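PDB 3D3Z: actibind from Aspergillus niger, which probably cleaves single-stranded RNA as a T2-family ribonuclease with little base specificity and a preference for adenylic acid. Local coordinates for residues S73-T76 with S77-A81; V144-F147 with K148-S152; T154-D158 with A159-P163. One frame throughout, in Å; residues are numbered along the deposited sequence.

Contact 1 (S73-T76 with S77-A81); sequences SNIT and SILEA. With NAG (2-acetamido-2-deoxy-beta-D-glucopyranose), chain B.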
loop_
_atom_site.group_PDB
_atom_site.type_symbol
_atom_site.label_atom_id
_atom_site.label_comp_id
_atom_site.label_asym_id
_atom_site.label_seq_id
_atom_site.Cartn_x
_atom_site.Cartn_y
_atom_site.Cartn_z
ATOM N N SER A 73 -10.798 13.598 -10.402
ATOM C CA SER A 73 -11.948 13.496 -9.524
ATOM C C SER A 73 -12.948 12.509 -10.078
ATOM O O SER A 73 -14.144 12.593 -9.820
ATOM C CB SER A 73 -12.552 14.892 -9.309
ATOM O OG SER A 73 -13.116 15.400 -10.507
ATOM N N ASN A 74 -12.455 11.546 -10.841
ATOM C CA ASN A 74 -13.300 10.563 -11.465
ATOM C C ASN A 74 -12.688 9.188 -11.591
ATOM O O ASN A 74 -12.798 8.535 -12.650
ATOM C CB ASN A 74 -13.736 11.055 -12.853
ATOM C CG ASN A 74 -12.545 11.264 -13.813
ATOM O OD1 ASN A 74 -11.365 11.289 -13.409
ATOM N ND2 ASN A 74 -12.868 11.337 -15.105
ATOM N N ILE A 75 -12.057 8.718 -10.515
ATOM C CA ILE A 75 -11.394 7.410 -10.548
ATOM C C ILE A 75 -12.283 6.273 -10.942
ATOM O O ILE A 75 -11.878 5.413 -11.746
ATOM C CB ILE A 75 -10.689 7.097 -9.146
ATOM C CG1 ILE A 75 -9.615 8.141 -8.786
ATOM C CG2 ILE A 75 -10.156 5.664 -9.113
ATOM C CD1 ILE A 75 -8.456 8.387 -9.805
ATOM N N THR A 76 -13.497 6.227 -10.375
ATOM C CA THR A 76 -14.434 5.156 -10.646
ATOM C C THR A 76 -14.765 5.103 -12.176
ATOM O O THR A 76 -14.805 4.069 -12.815
ATOM C CB THR A 76 -15.712 5.394 -9.817
ATOM O OG1 THR A 76 -15.361 5.269 -8.435
ATOM C CG2 THR A 76 -16.822 4.364 -10.161
ATOM N N SER A 77 -15.036 6.263 -12.743
ATOM C CA SER A 77 -15.236 6.362 -14.186
ATOM C C SER A 77 -14.026 5.974 -15.032
ATOM O O SER A 77 -14.199 5.358 -16.088
ATOM C CB SER A 77 -15.602 7.787 -14.538
ATOM O OG SER A 77 -16.848 8.077 -13.919
ATOM N N ILE A 78 -12.823 6.295 -14.561
ATOM C CA ILE A 78 -11.605 5.939 -15.291
ATOM C C ILE A 78 -11.485 4.418 -15.321
ATOM O O ILE A 78 -11.262 3.815 -16.384
ATOM C CB ILE A 78 -10.378 6.580 -14.681
ATOM C CG1 ILE A 78 -10.351 8.092 -14.957
ATOM C CG2 ILE A 78 -9.171 5.930 -15.217
ATOM C CD1 ILE A 78 -9.407 8.871 -14.157
ATOM N N LEU A 79 -11.716 3.782 -14.174
ATOM C CA LEU A 79 -11.629 2.328 -14.099
ATOM C C LEU A 79 -12.699 1.647 -14.954
ATOM O O LEU A 79 -12.413 0.651 -15.625
ATOM C CB LEU A 79 -11.739 1.796 -12.647
ATOM C CG LEU A 79 -10.557 2.237 -11.715
ATOM C CD1 LEU A 79 -10.747 1.742 -10.232
ATOM C CD2 LEU A 79 -9.162 1.867 -12.191
ATOM N N GLU A 80 -13.918 2.165 -14.908
ATOM C CA GLU A 80 -15.000 1.627 -15.731
ATOM C C GLU A 80 -14.718 1.742 -17.220
ATOM O O GLU A 80 -14.875 0.789 -17.939
ATOM C CB GLU A 80 -16.294 2.330 -15.422
ATOM C CG GLU A 80 -16.874 1.891 -14.051
ATOM C CD GLU A 80 -17.939 2.810 -13.482
ATOM O OE1 GLU A 80 -18.011 4.021 -13.861
ATOM O OE2 GLU A 80 -18.693 2.318 -12.601
ATOM N N ALA A 81 -14.276 2.912 -17.654
ATOM C CA ALA A 81 -13.886 3.139 -19.046
ATOM C C ALA A 81 -12.782 2.197 -19.531
ATOM O O ALA A 81 -12.751 1.825 -20.694
ATOM C CB ALA A 81 -13.510 4.584 -19.235
HETATM C C1 NAG B . -11.843 11.770 -16.038
HETATM C C2 NAG B . -12.280 11.444 -17.487
HETATM C C3 NAG B . -11.221 11.952 -18.458
HETATM C C4 NAG B . -10.869 13.386 -18.176
HETATM C C5 NAG B . -10.453 13.545 -16.703
HETATM C C6 NAG B . -10.018 14.961 -16.332
HETATM C C7 NAG B . -13.605 9.396 -17.728
HETATM C C8 NAG B . -13.689 7.932 -18.062
HETATM N N2 NAG B . -12.421 10.018 -17.705
HETATM O O3 NAG B . -11.652 11.760 -19.796
HETATM O O4 NAG B . -9.816 13.672 -19.067
HETATM O O5 NAG B . -11.540 13.133 -15.888
HETATM O O6 NAG B . -11.034 15.876 -16.671
HETATM O O7 NAG B . -14.648 9.984 -17.457
#

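Contact 2 (V144-F147 with K148-S152); sequences VDLF and KTLDS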
loop_
_atom_site.group_PDB
_atom_site.type_symbol
_atom_site.label_atom_id
_atom_site.label_comp_id
_atom_site.label_asym_id
_atom_site.label_seq_id
_atom_site.Cartn_x
_atom_site.Cartn_y
_atom_site.Cartn_z
ATOM N N VAL A 144 -3.224 -3.308 -5.597
ATOM C CA VAL A 144 -3.985 -4.533 -5.335
ATOM C C VAL A 144 -3.105 -5.766 -5.456
ATOM O O VAL A 144 -3.113 -6.652 -4.575
ATOM C CB VAL A 144 -5.254 -4.658 -6.250
ATOM C CG1 VAL A 144 -5.811 -6.134 -6.271
ATOM C CG2 VAL A 144 -6.383 -3.683 -5.769
ATOM N N ASP A 145 -2.307 -5.815 -6.533
ATOM C CA ASP A 145 -1.429 -6.966 -6.746
ATOM C C ASP A 145 -0.451 -7.162 -5.563
ATOM O O ASP A 145 -0.247 -8.276 -5.101
ATOM C CB ASP A 145 -0.626 -6.828 -8.053
ATOM C CG ASP A 145 -1.482 -6.990 -9.301
ATOM O OD1 ASP A 145 -2.609 -7.499 -9.219
ATOM O OD2 ASP A 145 -0.965 -6.650 -10.367
ATOM N N LEU A 146 0.133 -6.073 -5.102
ATOM C CA LEU A 146 1.098 -6.121 -3.978
ATOM C C LEU A 146 0.396 -6.441 -2.654
ATOM O O LEU A 146 0.830 -7.316 -1.893
ATOM C CB LEU A 146 1.816 -4.802 -3.900
ATOM C CG LEU A 146 3.062 -4.779 -3.038
ATOM C CD1 LEU A 146 4.138 -5.760 -3.543
ATOM C CD2 LEU A 146 3.567 -3.341 -3.051
ATOM N N PHE A 147 -0.714 -5.768 -2.410
ATOM C CA PHE A 147 -1.541 -6.079 -1.222
ATOM C C PHE A 147 -1.868 -7.555 -1.109
ATOM O O PHE A 147 -1.788 -8.146 -0.007
ATOM C CB PHE A 147 -2.820 -5.271 -1.287
ATOM C CG PHE A 147 -3.817 -5.597 -0.211
ATOM C CD1 PHE A 147 -3.644 -5.159 1.081
ATOM C CD2 PHE A 147 -4.959 -6.257 -0.518
ATOM C CE1 PHE A 147 -4.581 -5.415 2.052
ATOM C CE2 PHE A 147 -5.932 -6.544 0.440
ATOM C CZ PHE A 147 -5.730 -6.114 1.775
ATOM N N LYS A 148 -2.239 -8.184 -2.234
ATOM C CA LYS A 148 -2.552 -9.623 -2.213
ATOM C C LYS A 148 -1.403 -10.470 -1.668
ATOM O O LYS A 148 -1.622 -11.561 -1.160
ATOM C CB LYS A 148 -2.960 -10.136 -3.590
ATOM C CG LYS A 148 -4.337 -9.681 -4.005
ATOM C CD LYS A 148 -4.542 -9.933 -5.448
ATOM C CE LYS A 148 -5.960 -9.825 -5.786
ATOM N NZ LYS A 148 -6.215 -10.325 -7.159
ATOM N N THR A 149 -0.191 -9.980 -1.758
ATOM C CA THR A 149 0.929 -10.786 -1.307
ATOM C C THR A 149 1.217 -10.570 0.195
ATOM O O THR A 149 2.159 -11.158 0.734
ATOM C CB THR A 149 2.220 -10.477 -2.112
ATOM O OG1 THR A 149 2.646 -9.147 -1.851
ATOM C CG2 THR A 149 2.034 -10.683 -3.652
ATOM N N LEU A 150 0.454 -9.689 0.843
ATOM C CA LEU A 150 0.769 -9.200 2.202
ATOM C C LEU A 150 -0.431 -9.390 3.100
ATOM O O LEU A 150 -1.009 -8.408 3.552
ATOM C CB LEU A 150 1.129 -7.707 2.116
ATOM C CG LEU A 150 2.429 -7.396 1.403
ATOM C CD1 LEU A 150 2.531 -5.922 1.077
ATOM C CD2 LEU A 150 3.612 -7.849 2.253
ATOM N N ASP A 151 -0.831 -10.650 3.291
ATOM C CA ASP A 151 -1.999 -11.005 4.080
ATOM C C ASP A 151 -1.597 -10.988 5.585
ATOM O O ASP A 151 -1.300 -12.013 6.193
ATOM C CB ASP A 151 -2.559 -12.352 3.652
ATOM C CG ASP A 151 -3.810 -12.754 4.410
ATOM O OD1 ASP A 151 -4.291 -12.042 5.320
ATOM O OD2 ASP A 151 -4.323 -13.850 4.112
ATOM N N SER A 152 -1.609 -9.780 6.122
ATOM C CA SER A 152 -1.377 -9.447 7.529
ATOM C C SER A 152 -2.216 -10.274 8.496
ATOM O O SER A 152 -1.682 -10.816 9.465
ATOM C CB SER A 152 -1.673 -7.940 7.692
ATOM O OG SER A 152 -0.790 -7.192 6.893
HETATM O O HOH W 1 -4.027 -9.633 -8.889
#

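Contact 3 (T154-D158 with A159-P163); sequences TALSD and AGITP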
loop_
_atom_site.group_PDB
_atom_site.type_symbol
_atom_site.label_atom_id
_atom_site.label_comp_id
_atom_site.label_asym_id
_atom_site.label_seq_id
_atom_site.Cartn_x
_atom_site.Cartn_y
_atom_site.Cartn_z
ATOM N N THR A 154 -3.590 -13.260 8.230
ATOM C CA THR A 154 -3.124 -14.633 8.281
ATOM C C THR A 154 -1.723 -14.747 8.867
ATOM O O THR A 154 -1.453 -15.661 9.629
ATOM C CB THR A 154 -3.165 -15.281 6.907
ATOM O OG1 THR A 154 -4.521 -15.280 6.466
ATOM C CG2 THR A 154 -2.702 -16.740 6.982
ATOM N N ALA A 155 -0.836 -13.832 8.524
ATOM C CA ALA A 155 0.505 -13.867 9.102
ATOM C C ALA A 155 0.418 -13.737 10.642
ATOM O O ALA A 155 1.169 -14.399 11.374
ATOM C CB ALA A 155 1.362 -12.780 8.522
ATOM N N LEU A 156 -0.459 -12.851 11.113
ATOM C CA LEU A 156 -0.696 -12.662 12.551
ATOM C C LEU A 156 -1.360 -13.895 13.154
ATOM O O LEU A 156 -0.899 -14.430 14.163
ATOM C CB LEU A 156 -1.507 -11.383 12.840
ATOM C CG LEU A 156 -0.743 -10.056 12.643
ATOM C CD1 LEU A 156 -1.721 -8.884 12.487
ATOM C CD2 LEU A 156 0.266 -9.739 13.749
ATOM N N SER A 157 -2.423 -14.355 12.529
ATOM C CA SER A 157 -3.117 -15.547 12.967
ATOM C C SER A 157 -2.221 -16.770 13.179
ATOM O O SER A 157 -2.422 -17.533 14.159
ATOM C CB SER A 157 -4.185 -15.930 11.955
ATOM O OG SER A 157 -5.047 -16.879 12.521
ATOM N N ASP A 158 -1.282 -16.968 12.246
ATOM C CA ASP A 158 -0.382 -18.135 12.206
ATOM C C ASP A 158 0.602 -18.120 13.369
ATOM O O ASP A 158 1.190 -19.150 13.706
ATOM C CB ASP A 158 0.478 -18.129 10.931
ATOM C CG ASP A 158 -0.274 -18.548 9.682
ATOM O OD1 ASP A 158 -1.410 -19.076 9.758
ATOM O OD2 ASP A 158 0.308 -18.341 8.595
ATOM N N ALA A 159 0.843 -16.916 13.884
ATOM C CA ALA A 159 1.668 -16.657 15.049
ATOM C C ALA A 159 0.816 -16.522 16.311
ATOM O O ALA A 159 1.300 -16.027 17.311
ATOM C CB ALA A 159 2.453 -15.383 14.823
ATOM N N GLY A 160 -0.445 -16.968 16.261
ATOM C CA GLY A 160 -1.348 -16.934 17.406
ATOM C C GLY A 160 -1.884 -15.566 17.816
ATOM O O GLY A 160 -2.366 -15.401 18.947
ATOM N N ILE A 161 -1.821 -14.581 16.916
ATOM C CA ILE A 161 -2.296 -13.219 17.198
ATOM C C ILE A 161 -3.601 -12.978 16.394
ATOM O O ILE A 161 -3.582 -12.780 15.174
ATOM C CB ILE A 161 -1.217 -12.169 16.845
ATOM C CG1 ILE A 161 0.063 -12.384 17.685
ATOM C CG2 ILE A 161 -1.742 -10.775 17.050
ATOM C CD1 ILE A 161 1.300 -11.787 17.110
ATOM N N THR A 162 -4.736 -13.083 17.076
ATOM C CA THR A 162 -6.037 -12.914 16.450
ATOM C C THR A 162 -6.852 -11.854 17.205
ATOM O O THR A 162 -6.613 -11.565 18.403
ATOM C CB THR A 162 -6.787 -14.259 16.358
ATOM O OG1 THR A 162 -7.038 -14.770 17.672
ATOM C CG2 THR A 162 -5.979 -15.271 15.566
ATOM N N PRO A 163 -7.791 -11.194 16.501
ATOM C CA PRO A 163 -8.547 -10.189 17.221
ATOM C C PRO A 163 -9.266 -10.762 18.449
ATOM O O PRO A 163 -9.761 -11.882 18.409
ATOM C CB PRO A 163 -9.558 -9.681 16.162
ATOM C CG PRO A 163 -8.901 -9.962 14.842
ATOM C CD PRO A 163 -8.178 -11.271 15.070
#

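Contact 1 (S73-T76 with S77-A81)
Ile78, Leu79 and Glu80 send their backbone N-H groups back to the carbonyls of Asn74, Ile75 and Thr76, the i to i+4 ladder that opens helix 75-81; Ile78 N lies 2.9 Å from Asn74 O. Asn74 holds the N-cap position, yet its side chain makes no capping bond; ND2 is joined covalently to C1 of the sugar NAG. Asn74 CG stands between the backbone N and the carbonyl carbon (chi1 62°), and Asn74 OD1 comes 3.2 Å from the tip methyl CD1 of Ile78. The sugar's acetamido group reaches on along the helix, its methyl C8 lying 3.6 Å from Ala81 CB, while N2 passes Ile78 CG1 at 3.9 Å. Toward the interior, Ile75 and Leu79 lie side by side, CG2 of Ile75 being 4.1 Å from CD1 of Leu79. Thr76 and Glu80 run alongside each other in the same way, the methyl CG2 of Thr76 being 3.7 Å from Glu80 OE2. The Asn74 side chain thus serves as glycan anchor, while the Glu105 carboxylate, from helix 104-116, binds Ile75 N and Thr76 OG1; its negative charge at the helix start probably suits the helix dipole.

Contact 2 (V144-F147 with K148-S152)
Leu146 O is gripped twice by Thr149, through the hydroxyl and the backbone N-H. Thr149 OG1 donates to Leu146 O at 2.6 Å in the carbonyl plane, on a lone pair, whereas Thr149 N, 2.9 Å from Leu146 O, sits above that plane. A first torsion of 66° sets OG1 between its own backbone N and carbonyl carbon, facing back over the last turn of helix 134-147. Lys148 N to Val144 O is the last helical rung here; Leu150 N donates to Phe147 O at 2.9 Å, closing a type I beta turn from Phe147 to Leu150. Among apolar contacts, the extended Lys148 chain crosses Val144, its CE 3.7 Å from Val144 CG1, and Leu150 CD1 packs 4.3 Å from Leu146 CG. The charged ends meet through water: Asp145 OD1 accepts from it at 2.6 Å, and Lys148 NZ donates to it at 2.9 Å. With Lys148 NZ and Asp145 OD1 5.0 Å apart, this is a bridged pair of opposite charges; OD1 also binds Gln141, and Lys148 makes a cation-pi contact with Tyr90. The Asp151 side chain caps a backbone N of helix 152-158, and its OD2 also bonds Thr154 OG1. On the apolar side, Leu146 and Leu150 lie on Phe203 of strand 195-206 and Gln32 of strand 29-35, while Val144 and Phe147 pack between Tyr90 of helix 85-94 and Ile50 of strand 49-56.

Contact 3 (T154-D158 with A159-P163)
Leu156 O takes two backbone N-H groups from the chain that leaves helix 152-158: Ile161 N at 2.9 Å, and Ala159 N through a weak, strongly bent bond with an N-H...O angle of 133°. Ile161 N approaches from above the carbonyl plane rather than on a lone pair. Next to it, Gly160 N donates to Ser157 O at 2.9 Å, also from well above the carbonyl plane. The pair of bonds, Ile161 N to Leu156 O outside and Gly160 N to Ser157 O inside, defines a Schellman motif with Gly160 as the C-prime residue. Its positive phi of 73° reverses the course of the chain, a backbone conformation readily open to glycine. Carbonyls at a helix end, which would otherwise lack helical donors, are thereby supplied by the turn itself.

The reversal returns Ile161 to the helix, where its side chain crosses that of Leu156. Leu156 CD2 meets the branch methyl CG2 of Ile161 at 4.0 Å and the tip methyl CD1 at 4.1 Å, so one leucine methyl touches both methyls of the isoleucine. This is the hydrophobic contact that commonly accompanies a Schellman motif. Leu156 CB also lies 3.4 Å from Ile161 O. One residue on, Thr162 CG2 approaches Ser157 OG at 3.6 Å; the serine hydroxyl is brought to it by a chi1 of -166°, opposite the backbone N.

The apolar side of the turn faces helix 171-179, where Leu156 packs on Ala177 and Leu178, Ala155 on Leu178, and Ala159 on Ala177. Tyr232, from a loop, touches Leu156 and Pro163, Thr162 O accepts from Tyr169 OH, and Pro163 leads away against Trp36, just beyond strand 29-35.

In the fold
The three contacts follow one another along the chain, each at a helix end: contact 1 starts helix 75-81, contact 2 ends helix 134-147, and contact 3 ends helix 152-158. Contacts 2 and 3 adjoin in sequence, their centres about 16 Å apart, and are linked by the hydrogen bond between Asp151 OD2 and Thr154 OG1. Contacts 1 and 3 lie on opposite sides of the chain's centre, about 36 Å between centres. In contact 2 the Phe147 side chain is about 8 Å from that of His51, a predicted active-site residue, and about 11 Å from the bound uracil nucleoside analogue D3Z. In contact 1, the side chain of Ile75 is about 8 Å from that of Glu111, likewise predicted; contact 3 is remote from these sites.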